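Local coordinates for endo-beta-mannanase (Opitutaceae bacterium TAV5, PDB 7BOB), which probably cleaves beta-1,4-linked mannose units from the ends of mannan-derived chains, as an exo-acting beta-mannosidase of glycoside hydrolase family 5, at residues R94-L99 with G150-N155; L190-C195 with V236-G241; P276-E281 with G310-L315. All coordinates share one frame; numbering follows the deposited sequence.

Contact 1: R94-L99 with G150-N155; sequences RPQPSL and GIDLGN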
loop_
_atom_site.group_PDB
_atom_site.type_symbol
_atom_site.label_atom_id
_atom_site.label_comp_id
_atom_site.label_asym_id
_atom_site.label_seq_id
_atom_site.Cartn_x
_atom_site.Cartn_y
_atom_site.Cartn_z
ATOM N N ARG A 94 4.876 -27.499 -36.974
ATOM C CA ARG A 94 5.685 -26.285 -37.029
ATOM C C ARG A 94 6.056 -25.870 -35.608
ATOM O O ARG A 94 5.179 -25.532 -34.803
ATOM C CB ARG A 94 4.946 -25.149 -37.753
ATOM C CG ARG A 94 4.353 -25.553 -39.112
ATOM C CD ARG A 94 3.794 -24.364 -39.911
ATOM N NE ARG A 94 4.863 -23.514 -40.434
ATOM C CZ ARG A 94 5.090 -23.285 -41.729
ATOM N NH1 ARG A 94 4.317 -23.841 -42.667
ATOM N NH2 ARG A 94 6.106 -22.493 -42.080
ATOM N N PRO A 95 7.338 -25.899 -35.257
ATOM C CA PRO A 95 7.732 -25.520 -33.895
ATOM C C PRO A 95 7.566 -24.025 -33.669
ATOM O O PRO A 95 7.846 -23.205 -34.545
ATOM C CB PRO A 95 9.206 -25.935 -33.820
ATOM C CG PRO A 95 9.666 -25.968 -35.258
ATOM C CD PRO A 95 8.475 -26.370 -36.070
ATOM N N GLN A 96 7.106 -23.663 -32.478
ATOM C CA GLN A 96 7.077 -22.260 -32.078
ATOM C C GLN A 96 7.990 -22.164 -30.869
ATOM O O GLN A 96 7.549 -22.375 -29.730
ATOM C CB GLN A 96 5.663 -21.762 -31.777
ATOM C CG GLN A 96 5.627 -20.266 -31.505
ATOM C CD GLN A 96 4.212 -19.742 -31.257
ATOM O OE1 GLN A 96 3.801 -19.552 -30.117
ATOM N NE2 GLN A 96 3.461 -19.532 -32.334
ATOM N N PRO A 97 9.279 -21.902 -31.075
ATOM C CA PRO A 97 10.228 -21.934 -29.958
ATOM C C PRO A 97 10.192 -20.625 -29.198
ATOM O O PRO A 97 10.115 -19.546 -29.791
ATOM C CB PRO A 97 11.585 -22.146 -30.653
ATOM C CG PRO A 97 11.422 -21.446 -31.966
ATOM C CD PRO A 97 9.940 -21.592 -32.357
ATOM N N SER A 98 10.249 -20.724 -27.873
ATOM C CA SER A 98 10.159 -19.563 -26.991
ATOM C C SER A 98 11.502 -19.394 -26.303
ATOM O O SER A 98 11.969 -20.324 -25.636
ATOM C CB SER A 98 9.028 -19.743 -25.977
ATOM O OG SER A 98 8.832 -18.584 -25.182
ATOM N N LEU A 99 12.115 -18.211 -26.468
ATOM C CA LEU A 99 13.523 -17.989 -26.117
ATOM C C LEU A 99 13.709 -17.626 -24.647
ATOM O O LEU A 99 14.426 -18.317 -23.910
ATOM C CB LEU A 99 14.122 -16.886 -27.001
ATOM C CG LEU A 99 13.998 -17.134 -28.515
ATOM C CD1 LEU A 99 14.925 -16.234 -29.328
ATOM C CD2 LEU A 99 14.248 -18.601 -28.873
ATOM N N GLY A 150 6.658 -18.884 -36.445
ATOM C CA GLY A 150 7.114 -17.715 -35.720
ATOM C C GLY A 150 8.115 -18.062 -34.630
ATOM O O GLY A 150 8.258 -19.206 -34.207
ATOM N N ILE A 151 8.834 -17.044 -34.172
ATOM C CA ILE A 151 9.727 -17.167 -33.026
ATOM C C ILE A 151 9.106 -16.411 -31.853
ATOM O O ILE A 151 8.829 -15.211 -31.954
ATOM C CB ILE A 151 11.137 -16.650 -33.342
ATOM C CG1 ILE A 151 11.764 -17.515 -34.458
ATOM C CG2 ILE A 151 11.996 -16.618 -32.061
ATOM C CD1 ILE A 151 12.979 -16.893 -35.107
ATOM N N ASP A 152 8.905 -17.118 -30.741
ATOM C CA ASP A 152 8.301 -16.567 -29.531
ATOM C C ASP A 152 9.384 -15.920 -28.664
ATOM O O ASP A 152 10.288 -16.607 -28.171
ATOM C CB ASP A 152 7.572 -17.673 -28.765
ATOM C CG ASP A 152 6.672 -17.134 -27.676
ATOM O OD1 ASP A 152 6.129 -16.027 -27.863
ATOM O OD2 ASP A 152 6.497 -17.813 -26.638
ATOM N N LEU A 153 9.283 -14.603 -28.477
ATOM C CA LEU A 153 10.283 -13.851 -27.712
ATOM C C LEU A 153 10.523 -14.455 -26.330
ATOM O O LEU A 153 11.667 -14.594 -25.883
ATOM C CB LEU A 153 9.832 -12.397 -27.586
ATOM C CG LEU A 153 10.853 -11.397 -27.058
ATOM C CD1 LEU A 153 12.188 -11.595 -27.793
ATOM C CD2 LEU A 153 10.323 -9.995 -27.247
ATOM N N GLY A 154 9.454 -14.801 -25.630
ATOM C CA GLY A 154 9.595 -15.461 -24.346
ATOM C C GLY A 154 8.217 -15.728 -23.792
ATOM O O GLY A 154 7.209 -15.306 -24.356
ATOM N N ASN A 155 8.179 -16.444 -22.679
ATOM C CA ASN A 155 6.917 -16.809 -22.065
ATOM C C ASN A 155 6.525 -15.792 -20.990
ATOM O O ASN A 155 7.180 -15.695 -19.944
ATOM C CB ASN A 155 6.964 -18.198 -21.456
ATOM C CG ASN A 155 5.600 -18.598 -20.971
ATOM O OD1 ASN A 155 4.622 -18.310 -21.651
ATOM N ND2 ASN A 155 5.508 -19.177 -19.779
#
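Ser98 and Asp152 face each other across two neighbouring parallel strands of the (beta/alpha)8 barrel characteristic of glycoside hydrolase family 5. The contact is tightest around this pair. Asp152 N donates to Pro97 O at 2.9 Å and Leu99 N to Asp152 O at 3.0 Å, so the backbone of Asp152 is gripped from both flanks of Ser98, as in a parallel bridge. The two side chains point to the same face of the sheet. Each holds its polar end anti to its own backbone N (Ser98 chi1 -175°), and the Ser98 hydroxyl OG gives a bond of 2.9 Å to Asp152 OD2, meeting it from above the carboxylate plane, 47° out of it. Arg58 forms a salt bridge with the same oxygen, while Gln280 bonds to Asp152 OD1, so the buried carboxylate is well supplied with donors. Serine suits the place because its short hydroxyl reaches OD2 directly from the neighbouring strand.

Toward the start of the strands the fit slackens. Proline has no N-H to offer, and Gly150 O meets the ring carbon Pro97 CD at 3.5 Å instead. Glycine suits position 150, which has a positive phi that most other residues tolerate poorly. Arg94, partly exposed, takes no part in the pairing; its NE bonds to Leu148 O. On the helix side, where helices 124-141 and 168-183 cover the sheet, Leu99 and Ile151 cross obliquely, with Leu99 CD1 4.0 Å from Ile151 CG2.

Contact 2: L190-C195 with V236-G241; sequences LILSGC and VLTMHG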
loop_
_atom_site.group_PDB
_atom_site.type_symbol
_atom_site.label_atom_id
_atom_site.label_comp_id
_atom_site.label_asym_id
_atom_site.label_seq_id
_atom_site.Cartn_x
_atom_site.Cartn_y
_atom_site.Cartn_z
ATOM N N LEU A 190 8.821 -14.098 -38.241
ATOM C CA LEU A 190 7.681 -13.690 -37.437
ATOM C C LEU A 190 8.043 -13.869 -35.964
ATOM O O LEU A 190 8.379 -14.978 -35.527
ATOM C CB LEU A 190 6.440 -14.502 -37.801
ATOM C CG LEU A 190 5.892 -14.307 -39.223
ATOM C CD1 LEU A 190 4.519 -14.942 -39.382
ATOM C CD2 LEU A 190 5.849 -12.833 -39.590
ATOM N N ILE A 191 8.014 -12.769 -35.215
ATOM C CA ILE A 191 8.288 -12.761 -33.781
ATOM C C ILE A 191 6.986 -12.480 -33.038
ATOM O O ILE A 191 6.240 -11.556 -33.390
ATOM C CB ILE A 191 9.374 -11.731 -33.424
ATOM C CG1 ILE A 191 10.601 -11.946 -34.319
ATOM C CG2 ILE A 191 9.778 -11.858 -31.973
ATOM C CD1 ILE A 191 11.661 -10.883 -34.166
ATOM N N LEU A 192 6.696 -13.306 -32.042
ATOM C CA LEU A 192 5.550 -13.120 -31.174
ATOM C C LEU A 192 6.058 -12.676 -29.812
ATOM O O LEU A 192 7.189 -12.994 -29.424
ATOM C CB LEU A 192 4.734 -14.405 -31.034
ATOM C CG LEU A 192 4.419 -15.185 -32.315
ATOM C CD1 LEU A 192 5.387 -16.319 -32.535
ATOM C CD2 LEU A 192 3.021 -15.730 -32.223
ATOM N N SER A 193 5.212 -11.935 -29.090
ATOM C CA SER A 193 5.614 -11.422 -27.784
ATOM C C SER A 193 5.634 -12.516 -26.726
ATOM O O SER A 193 6.558 -12.565 -25.917
ATOM C CB SER A 193 4.676 -10.296 -27.346
ATOM O OG SER A 193 3.495 -10.826 -26.775
ATOM N N GLY A 194 4.637 -13.396 -26.698
ATOM C CA GLY A 194 4.510 -14.345 -25.608
ATOM C C GLY A 194 3.779 -13.817 -24.376
ATOM O O GLY A 194 3.706 -14.528 -23.361
ATOM N N CYS A 195 3.230 -12.607 -24.436
ATOM C CA CYS A 195 2.584 -11.967 -23.297
ATOM C C CYS A 195 1.170 -12.509 -23.067
ATOM O O CYS A 195 0.562 -13.147 -23.938
ATOM C CB CYS A 195 2.538 -10.452 -23.512
ATOM S SG CYS A 195 4.174 -9.655 -23.428
ATOM N N VAL A 236 3.289 -10.490 -34.274
ATOM C CA VAL A 236 2.059 -11.156 -33.861
ATOM C C VAL A 236 1.879 -10.954 -32.360
ATOM O O VAL A 236 2.658 -11.488 -31.560
ATOM C CB VAL A 236 2.068 -12.655 -34.186
ATOM C CG1 VAL A 236 0.764 -13.273 -33.722
ATOM C CG2 VAL A 236 2.284 -12.892 -35.691
ATOM N N LEU A 237 0.844 -10.216 -31.980
ATOM C CA LEU A 237 0.477 -10.111 -30.574
ATOM C C LEU A 237 -0.025 -11.465 -30.093
ATOM O O LEU A 237 -0.515 -12.279 -30.884
ATOM C CB LEU A 237 -0.607 -9.055 -30.394
ATOM C CG LEU A 237 -0.260 -7.708 -31.023
ATOM C CD1 LEU A 237 -1.360 -6.668 -30.726
ATOM C CD2 LEU A 237 1.099 -7.234 -30.496
ATOM N N THR A 238 0.116 -11.723 -28.796
ATOM C CA THR A 238 -0.418 -12.955 -28.230
ATOM C C THR A 238 -1.387 -12.662 -27.080
ATOM O O THR A 238 -1.353 -11.597 -26.458
ATOM C CB THR A 238 0.700 -13.878 -27.727
ATOM O OG1 THR A 238 1.361 -13.242 -26.635
ATOM C CG2 THR A 238 1.707 -14.177 -28.832
ATOM N N MET A 239 -2.257 -13.640 -26.807
ATOM C CA MET A 239 -3.166 -13.611 -25.669
ATOM C C MET A 239 -3.170 -14.992 -25.032
ATOM O O MET A 239 -3.096 -16.011 -25.730
ATOM C CB MET A 239 -4.585 -13.204 -26.087
ATOM C CG MET A 239 -5.537 -12.929 -24.919
ATOM S SD MET A 239 -4.740 -11.859 -23.681
ATOM C CE MET A 239 -4.442 -10.362 -24.637
ATOM N N HIS A 240 -3.167 -15.009 -23.708
ATOM C CA HIS A 240 -3.268 -16.204 -22.880
ATOM C C HIS A 240 -4.473 -16.037 -21.974
ATOM O O HIS A 240 -4.713 -14.944 -21.458
ATOM C CB HIS A 240 -2.046 -16.396 -21.968
ATOM C CG HIS A 240 -0.745 -16.560 -22.686
ATOM N ND1 HIS A 240 0.445 -16.757 -22.014
ATOM C CD2 HIS A 240 -0.441 -16.567 -24.004
ATOM C CE1 HIS A 240 1.430 -16.871 -22.889
ATOM N NE2 HIS A 240 0.920 -16.761 -24.104
ATOM N N GLY A 241 -5.195 -17.112 -21.718
ATOM C CA GLY A 241 -6.308 -16.919 -20.818
ATOM C C GLY A 241 -6.851 -18.200 -20.251
ATOM O O GLY A 241 -6.893 -19.236 -20.931
HETATM O O HOH W 1 1.567 -8.982 -27.522
#
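Val236 meets Ile191 and Leu192 where strands 191-192 and 237-241 come together in the family 5 barrel. The backbone contributes sparingly: Val236 N donates to Ile191 O at 3.3 Å. Leu192 CA lies 3.3 Å from Val236 O in a CA-H...O contact. Only one bridge forms before Ser193 and Gly194 turn the chain out of strand geometry. Gly194 adopts backbone angles at which any side chain would collide with the carbonyl oxygen before it, so glycine suits the turn.

The apolar contribution comes from two branched side chains lying side by side and pointing the same way. Leu192 CD2 rests 3.7 Å from Val236 CG1, and Leu278 of the next strand packs on both.

Side-chain polar bonds take over beyond. Thr238 has OG1 between its backbone N and carbonyl carbon (chi1 65°), which turns the hydroxyl toward the 190-195 chain. It donates to Cys195 O at 2.8 Å, in the carbonyl plane and on a lone pair. Ser193 OG accepts from Cys195 N at 3.0 Å, an ST turn that holds Cys195 N and is likely to help place its carbonyl. The same OG donates to a water, which Thr238 N meets in a weak bond.

The His240 ring lies beneath Cys195 O, which stands 3.5 Å above one face of the ring, offset toward its rim. Its nitrogens are engaged elsewhere, ND1 by Glu156 and NE2 by Gln280, which fixes the rotation of the ring. The chemistry thus implies a junction resting on one backbone bond, the Thr238 hydroxyl bond and the Leu192-Val236 packing, with the imidazole packed under Cys195 O.

Contact 3: P276-E281 with G310-L315; sequences PVLLQE and GANGYL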
loop_
_atom_site.group_PDB
_atom_site.type_symbol
_atom_site.label_atom_id
_atom_site.label_comp_id
_atom_site.label_asym_id
_atom_site.label_seq_id
_atom_site.Cartn_x
_atom_site.Cartn_y
_atom_site.Cartn_z
ATOM N N PRO A 276 -2.547 -8.415 -35.310
ATOM C CA PRO A 276 -2.988 -9.814 -35.338
ATOM C C PRO A 276 -2.673 -10.476 -34.005
ATOM O O PRO A 276 -1.704 -10.117 -33.320
ATOM C CB PRO A 276 -2.184 -10.424 -36.499
ATOM C CG PRO A 276 -1.000 -9.524 -36.682
ATOM C CD PRO A 276 -1.408 -8.145 -36.209
ATOM N N VAL A 277 -3.522 -11.424 -33.608
ATOM C CA VAL A 277 -3.424 -11.979 -32.264
ATOM C C VAL A 277 -3.598 -13.488 -32.308
ATOM O O VAL A 277 -4.571 -13.995 -32.871
ATOM C CB VAL A 277 -4.432 -11.328 -31.281
ATOM C CG1 VAL A 277 -5.826 -11.536 -31.731
ATOM C CG2 VAL A 277 -4.272 -11.935 -29.920
ATOM N N LEU A 278 -2.630 -14.195 -31.713
ATOM C CA LEU A 278 -2.625 -15.638 -31.548
ATOM C C LEU A 278 -3.096 -15.989 -30.143
ATOM O O LEU A 278 -2.551 -15.473 -29.158
ATOM C CB LEU A 278 -1.208 -16.194 -31.768
ATOM C CG LEU A 278 -0.983 -17.674 -31.464
ATOM C CD1 LEU A 278 -1.867 -18.468 -32.413
ATOM C CD2 LEU A 278 0.478 -18.134 -31.646
ATOM N N LEU A 279 -4.082 -16.881 -30.042
ATOM C CA LEU A 279 -4.455 -17.426 -28.737
ATOM C C LEU A 279 -3.389 -18.444 -28.371
ATOM O O LEU A 279 -3.548 -19.654 -28.558
ATOM C CB LEU A 279 -5.844 -18.052 -28.760
ATOM C CG LEU A 279 -6.378 -18.476 -27.387
ATOM C CD1 LEU A 279 -6.488 -17.271 -26.469
ATOM C CD2 LEU A 279 -7.729 -19.215 -27.462
ATOM N N GLN A 280 -2.272 -17.930 -27.844
ATOM C CA GLN A 280 -1.059 -18.729 -27.688
ATOM C C GLN A 280 -1.135 -19.714 -26.532
ATOM O O GLN A 280 -0.352 -20.678 -26.490
ATOM C CB GLN A 280 0.128 -17.804 -27.490
ATOM C CG GLN A 280 1.489 -18.482 -27.570
ATOM C CD GLN A 280 2.572 -17.497 -27.294
ATOM O OE1 GLN A 280 2.484 -16.728 -26.331
ATOM N NE2 GLN A 280 3.593 -17.478 -28.145
ATOM N N GLU A 281 -2.062 -19.490 -25.603
ATOM C CA GLU A 281 -2.277 -20.353 -24.448
ATOM C C GLU A 281 -3.740 -20.228 -24.070
ATOM O O GLU A 281 -4.217 -19.114 -23.830
ATOM C CB GLU A 281 -1.446 -19.939 -23.226
ATOM C CG GLU A 281 0.014 -20.304 -23.204
ATOM C CD GLU A 281 0.660 -19.863 -21.875
ATOM O OE1 GLU A 281 -0.077 -19.719 -20.860
ATOM O OE2 GLU A 281 1.882 -19.621 -21.858
ATOM N N GLY A 310 -11.364 -12.825 -33.436
ATOM C CA GLY A 310 -10.293 -12.611 -34.384
ATOM C C GLY A 310 -8.990 -13.335 -34.116
ATOM O O GLY A 310 -7.982 -13.009 -34.756
ATOM N N ALA A 311 -8.972 -14.299 -33.199
ATOM C CA ALA A 311 -7.758 -15.066 -32.951
ATOM C C ALA A 311 -7.328 -15.757 -34.235
ATOM O O ALA A 311 -8.168 -16.237 -34.985
ATOM C CB ALA A 311 -8.015 -16.108 -31.866
ATOM N N ASN A 312 -6.015 -15.827 -34.488
ATOM C CA ASN A 312 -5.539 -16.479 -35.706
ATOM C C ASN A 312 -4.935 -17.853 -35.447
ATOM O O ASN A 312 -4.250 -18.391 -36.322
ATOM C CB ASN A 312 -4.549 -15.579 -36.458
ATOM C CG ASN A 312 -3.298 -15.265 -35.656
ATOM O OD1 ASN A 312 -2.988 -15.939 -34.673
ATOM N ND2 ASN A 312 -2.560 -14.237 -36.084
ATOM N N GLY A 313 -5.175 -18.438 -34.281
ATOM C CA GLY A 313 -4.582 -19.719 -33.941
ATOM C C GLY A 313 -4.813 -20.054 -32.482
ATOM O O GLY A 313 -5.160 -19.168 -31.693
ATOM N N TYR A 314 -4.653 -21.326 -32.112
ATOM C CA TYR A 314 -5.145 -21.836 -30.832
ATOM C C TYR A 314 -4.189 -22.904 -30.331
ATOM O O TYR A 314 -4.038 -23.947 -30.976
ATOM C CB TYR A 314 -6.570 -22.408 -30.958
ATOM C CG TYR A 314 -7.499 -21.495 -31.721
ATOM C CD1 TYR A 314 -8.360 -20.607 -31.060
ATOM C CD2 TYR A 314 -7.505 -21.508 -33.113
ATOM C CE1 TYR A 314 -9.190 -19.763 -31.775
ATOM C CE2 TYR A 314 -8.312 -20.674 -33.826
ATOM C CZ TYR A 314 -9.155 -19.802 -33.166
ATOM O OH TYR A 314 -9.955 -18.988 -33.930
ATOM N N LEU A 315 -3.565 -22.652 -29.184
ATOM C CA LEU A 315 -2.609 -23.575 -28.582
ATOM C C LEU A 315 -3.020 -23.849 -27.144
ATOM O O LEU A 315 -3.084 -22.928 -26.323
ATOM C CB LEU A 315 -1.180 -23.016 -28.631
ATOM C CG LEU A 315 -0.646 -22.657 -30.020
ATOM C CD1 LEU A 315 0.755 -22.091 -29.909
ATOM C CD2 LEU A 315 -0.666 -23.884 -30.912
#
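Val277 O accepts from Asn312 N at 2.8 Å, the first of three backbone bonds joining these parallel strands. Gly313 O receives a weak bond from Leu279 N, and Leu279 O accepts from Leu315 N at 3.1 Å.

Between these bonds the side chains fit closely. Leu278 CD1 lies over the backbone of Gly313, 3.4 Å from its CA; a CB there would clash with the leucine methyl, so glycine suits the position. Asn312 crosses Leu278 at about a right angle. Its CG sits between backbone N and carbonyl carbon (chi1 62°), which folds the amide back over the neighbouring strand until OD1 is 3.2 Å from Leu278 CA. On the sheet face shared by Leu279 and Tyr314, Leu279 CD2 approaches Tyr314 CD1 obliquely to the ring, at 3.9 Å. Leu315 presses its CB to within 3.3 Å of Gln280 O.

A second shell holds these groups. Asn312 ND2 donates to Gly7 O, so the amide also ties in the N-terminal segment; an alanine here would probably leave that carbonyl without its donor and Leu278 with less cover. Phe357 meets the Tyr314 ring edge-to-face, and Leu264 packs on Leu279 from helix 258-272. At the far end Glu281 is positioned by Tyr242 and a salt bridge to Arg58.

Gly310, in a Schellman motif, ends helix 292-309 and lets the chain enter strand 311-316. Strand, helix and parallel strand make a beta-alpha-beta crossover of the (beta/alpha)8 barrel. Glu281 lies near the C-terminal end of strand 277-282, the seventh of the barrel, a place consistent with that of the nucleophile in related clan GH-A enzymes.

In the fold
All three contacts are buried in the catalytic barrel, and together they hold six of its eight strands; 20-23 and 56-62 supply the rest. Contacts 1 and 2 meet where strands 151-154 and 191-192 are neighbours, contacts 2 and 3 where 237-241 adjoins 277-282. Their centres lie 9 Å and 8 Å apart, respectively. Contact 1 has two backbone bonds round one parallel bridge and adds an acid-hydroxyl pair; contact 3 has three, one of them weak, and adds tight leucine-glycine packing. Contact 2 has one backbone bond and relies more on side chains. Gln280 of contact 3 reaches polar groups of both others, so their interior faces share one hydrogen-bonded network.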